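Local coordinates for protein mini spindles (Drosophila melanogaster, PDB 5VJC), which probably binds tubulin through its TOG domains and so promotes microtubule dynamics and formation of the mitotic spindle, at residues L165-F169 with V170-G174. Numbering follows the deposited sequence.
Sequences LVFPF and VKVFG
The ring of F167 reaches over the start of the following helix and meets K171 with CZ and V172 with CD2, two contacts that one broad flat ring can make at once. CZ touches K171 CD at 3.8 Å, while V172 CG2 lies at the ring edge, near its plane, 4.0 Å from CD2. With CG swung opposite the backbone N (chi1 -174°), the ring is carried forward to these two residues, and P168 CD sits against one of its faces, offset toward the rim. P168 and K171 lie side by side and point the same way, proline CB 3.8 Å from lysine CG; a long methylene chain suits this exposed site, since it packs on both rings while NZ continues to a weak, long ion pair with E131. Were F167 an alanine, K171 CD and V172 CG2 would probably lose their aromatic partner, and a gap would be likely beside P168 CD.

The segment is the tight link between helices 150-166 and 169-178 in the HEAT-repeat array of a TOG domain. P168, at the N-cap, has no N-H to give, which costs little where no preceding turn offers a carbonyl. Its O accepts V172 N at 3.1 Å, the donor lying in the carbonyl plane, and more weakly K171 N. The next carbonyl, F169 O, takes F173 N at 2.9 Å, the N-H...O angle nearly straight at 166°.

F169 has CG between the backbone N and carbonyl carbon (chi1 53°), which sets the ring beside V170 N and brings CE1 to V170 CG2 at 4.0 Å; beyond, it stacks with Y202. Buried V172, compact and branched, also packs on L160 and I164 of the preceding helix, and F173, a large apolar ring, fills its buried place against L195, L198 and I199 of helix 185-202.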
ATOM      1  N   LEU A 165      -0.310   9.762  -6.023  1.00 22.19           N
ATOM      2  CA  LEU A 165       0.113  10.855  -6.893  1.00 19.99           C
ATOM      3  C   LEU A 165       0.909  10.334  -8.091  1.00 26.38           C
ATOM      4  O   LEU A 165       1.062  11.043  -9.080  1.00 27.63           O
ATOM      5  CB  LEU A 165       0.947  11.868  -6.107  1.00 21.49           C
ATOM      6  CG  LEU A 165       0.212  12.418  -4.869  1.00 31.09           C
ATOM      7  CD1 LEU A 165       1.096  13.348  -4.039  1.00 28.84           C
ATOM      8  CD2 LEU A 165      -1.070  13.119  -5.298  1.00 28.34           C
ATOM      9  N   VAL A 166       1.406   9.099  -8.011  1.00 20.84           N
ATOM     10  CA  VAL A 166       2.243   8.558  -9.085  1.00 20.03           C
ATOM     11  C   VAL A 166       1.755   7.205  -9.613  1.00 24.01           C
ATOM     12  O   VAL A 166       2.474   6.529 -10.345  1.00 23.10           O
ATOM     13  CB  VAL A 166       3.716   8.390  -8.647  1.00 22.19           C
ATOM     14  CG1 VAL A 166       4.388   9.750  -8.428  1.00 21.73           C
ATOM     15  CG2 VAL A 166       3.836   7.466  -7.393  1.00 20.42           C
ATOM     16  N   PHE A 167       0.521   6.853  -9.277  1.00 21.79           N
ATOM     17  CA  PHE A 167      -0.072   5.571  -9.621  1.00 25.05           C
ATOM     18  C   PHE A 167      -1.588   5.783  -9.603  1.00 27.10           C
ATOM     19  O   PHE A 167      -2.070   6.565  -8.782  1.00 28.97           O
ATOM     20  CB  PHE A 167       0.390   4.492  -8.618  1.00 25.57           C
ATOM     21  CG  PHE A 167      -0.048   3.103  -8.968  1.00 25.23           C
ATOM     22  CD1 PHE A 167       0.496   2.448 -10.060  1.00 24.99           C
ATOM     23  CD2 PHE A 167      -0.997   2.448  -8.202  1.00 23.82           C
ATOM     24  CE1 PHE A 167       0.082   1.169 -10.397  1.00 24.45           C
ATOM     25  CE2 PHE A 167      -1.402   1.165  -8.533  1.00 27.08           C
ATOM     26  CZ  PHE A 167      -0.870   0.531  -9.625  1.00 25.36           C
ATOM     27  N   PRO A 168      -2.349   5.124 -10.504  1.00 23.56           N
ATOM     28  CA  PRO A 168      -3.778   5.482 -10.627  1.00 28.76           C
ATOM     29  C   PRO A 168      -4.597   5.392  -9.328  1.00 28.80           C
ATOM     30  O   PRO A 168      -4.614   4.347  -8.670  1.00 24.67           O
ATOM     31  CB  PRO A 168      -4.293   4.473 -11.657  1.00 31.76           C
ATOM     32  CG  PRO A 168      -3.087   4.204 -12.524  1.00 29.74           C
ATOM     33  CD  PRO A 168      -1.956   4.127 -11.520  1.00 30.54           C
ATOM     34  N   PHE A 169      -5.269   6.490  -8.974  1.00 22.72           N
ATOM     35  CA  PHE A 169      -5.998   6.545  -7.718  1.00 27.15           C
ATOM     36  C   PHE A 169      -7.160   5.567  -7.764  1.00 24.68           C
ATOM     37  O   PHE A 169      -7.497   4.999  -6.741  1.00 22.61           O
ATOM     38  CB  PHE A 169      -6.470   7.988  -7.362  1.00 28.66           C
ATOM     39  CG  PHE A 169      -7.269   8.691  -8.441  1.00 28.27           C
ATOM     40  CD1 PHE A 169      -8.645   8.503  -8.547  1.00 28.15           C
ATOM     41  CD2 PHE A 169      -6.654   9.593  -9.295  1.00 28.48           C
ATOM     42  CE1 PHE A 169      -9.390   9.164  -9.526  1.00 30.92           C
ATOM     43  CE2 PHE A 169      -7.390  10.265 -10.284  1.00 32.37           C
ATOM     44  CZ  PHE A 169      -8.760  10.049 -10.396  1.00 35.65           C
ATOM     45  N   VAL A 170      -7.702   5.277  -8.949  1.00 25.57           N
ATOM     46  CA  VAL A 170      -8.770   4.279  -9.012  1.00 27.46           C
ATOM     47  C   VAL A 170      -8.226   2.886  -8.608  1.00 26.21           C
ATOM     48  O   VAL A 170      -8.891   2.133  -7.885  1.00 22.74           O
ATOM     49  CB  VAL A 170      -9.432   4.229 -10.407  1.00 29.35           C
ATOM     50  CG1 VAL A 170     -10.202   2.943 -10.600  1.00 37.59           C
ATOM     51  CG2 VAL A 170     -10.345   5.434 -10.616  1.00 34.68           C
ATOM     52  N   LYS A 171      -6.996   2.575  -9.007  1.00 24.03           N
ATOM     53  CA  LYS A 171      -6.398   1.289  -8.636  1.00 24.87           C
ATOM     54  C   LYS A 171      -6.132   1.215  -7.132  1.00 25.76           C
ATOM     55  O   LYS A 171      -6.388   0.193  -6.510  1.00 24.51           O
ATOM     56  CB  LYS A 171      -5.114   1.042  -9.417  1.00 25.79           C
ATOM     57  CG  LYS A 171      -5.346   0.888 -10.910  1.00 34.46           C
ATOM     58  CD  LYS A 171      -4.083   0.481 -11.635  1.00 34.84           C
ATOM     59  CE  LYS A 171      -4.393   0.069 -13.079  1.00 44.20           C
ATOM     60  NZ  LYS A 171      -5.341  -1.087 -13.102  1.00 50.22           N
ATOM     61  N   VAL A 172      -5.649   2.306  -6.542  1.00 29.07           N
ATOM     62  CA  VAL A 172      -5.429   2.346  -5.096  1.00 26.31           C
ATOM     63  C   VAL A 172      -6.745   2.171  -4.345  1.00 24.59           C
ATOM     64  O   VAL A 172      -6.815   1.414  -3.356  1.00 25.48           O
ATOM     65  CB  VAL A 172      -4.745   3.651  -4.667  1.00 27.93           C
ATOM     66  CG1 VAL A 172      -4.648   3.734  -3.131  1.00 25.88           C
ATOM     67  CG2 VAL A 172      -3.348   3.734  -5.298  1.00 27.32           C
ATOM     68  N   PHE A 173      -7.790   2.853  -4.818  1.00 21.07           N
ATOM     69  CA  PHE A 173      -9.114   2.701  -4.235  1.00 23.00           C
ATOM     70  C   PHE A 173      -9.495   1.221  -4.193  1.00 24.19           C
ATOM     71  O   PHE A 173      -9.951   0.736  -3.157  1.00 23.50           O
ATOM     72  CB  PHE A 173     -10.177   3.504  -5.004  1.00 22.15           C
ATOM     73  CG  PHE A 173     -11.551   3.459  -4.365  1.00 26.68           C
ATOM     74  CD1 PHE A 173     -11.912   4.387  -3.399  1.00 23.68           C
ATOM     75  CD2 PHE A 173     -12.468   2.491  -4.727  1.00 28.05           C
ATOM     76  CE1 PHE A 173     -13.170   4.357  -2.817  1.00 29.54           C
ATOM     77  CE2 PHE A 173     -13.715   2.440  -4.129  1.00 29.45           C
ATOM     78  CZ  PHE A 173     -14.064   3.364  -3.180  1.00 26.81           C
ATOM     79  N   GLY A 174      -9.306   0.534  -5.322  1.00 24.06           N
ATOM     80  CA  GLY A 174      -9.521  -0.899  -5.428  1.00 26.33           C
ATOM     81  C   GLY A 174      -8.742  -1.719  -4.404  1.00 25.62           C
ATOM     82  O   GLY A 174      -9.308  -2.603  -3.770  1.00 25.51           O
TER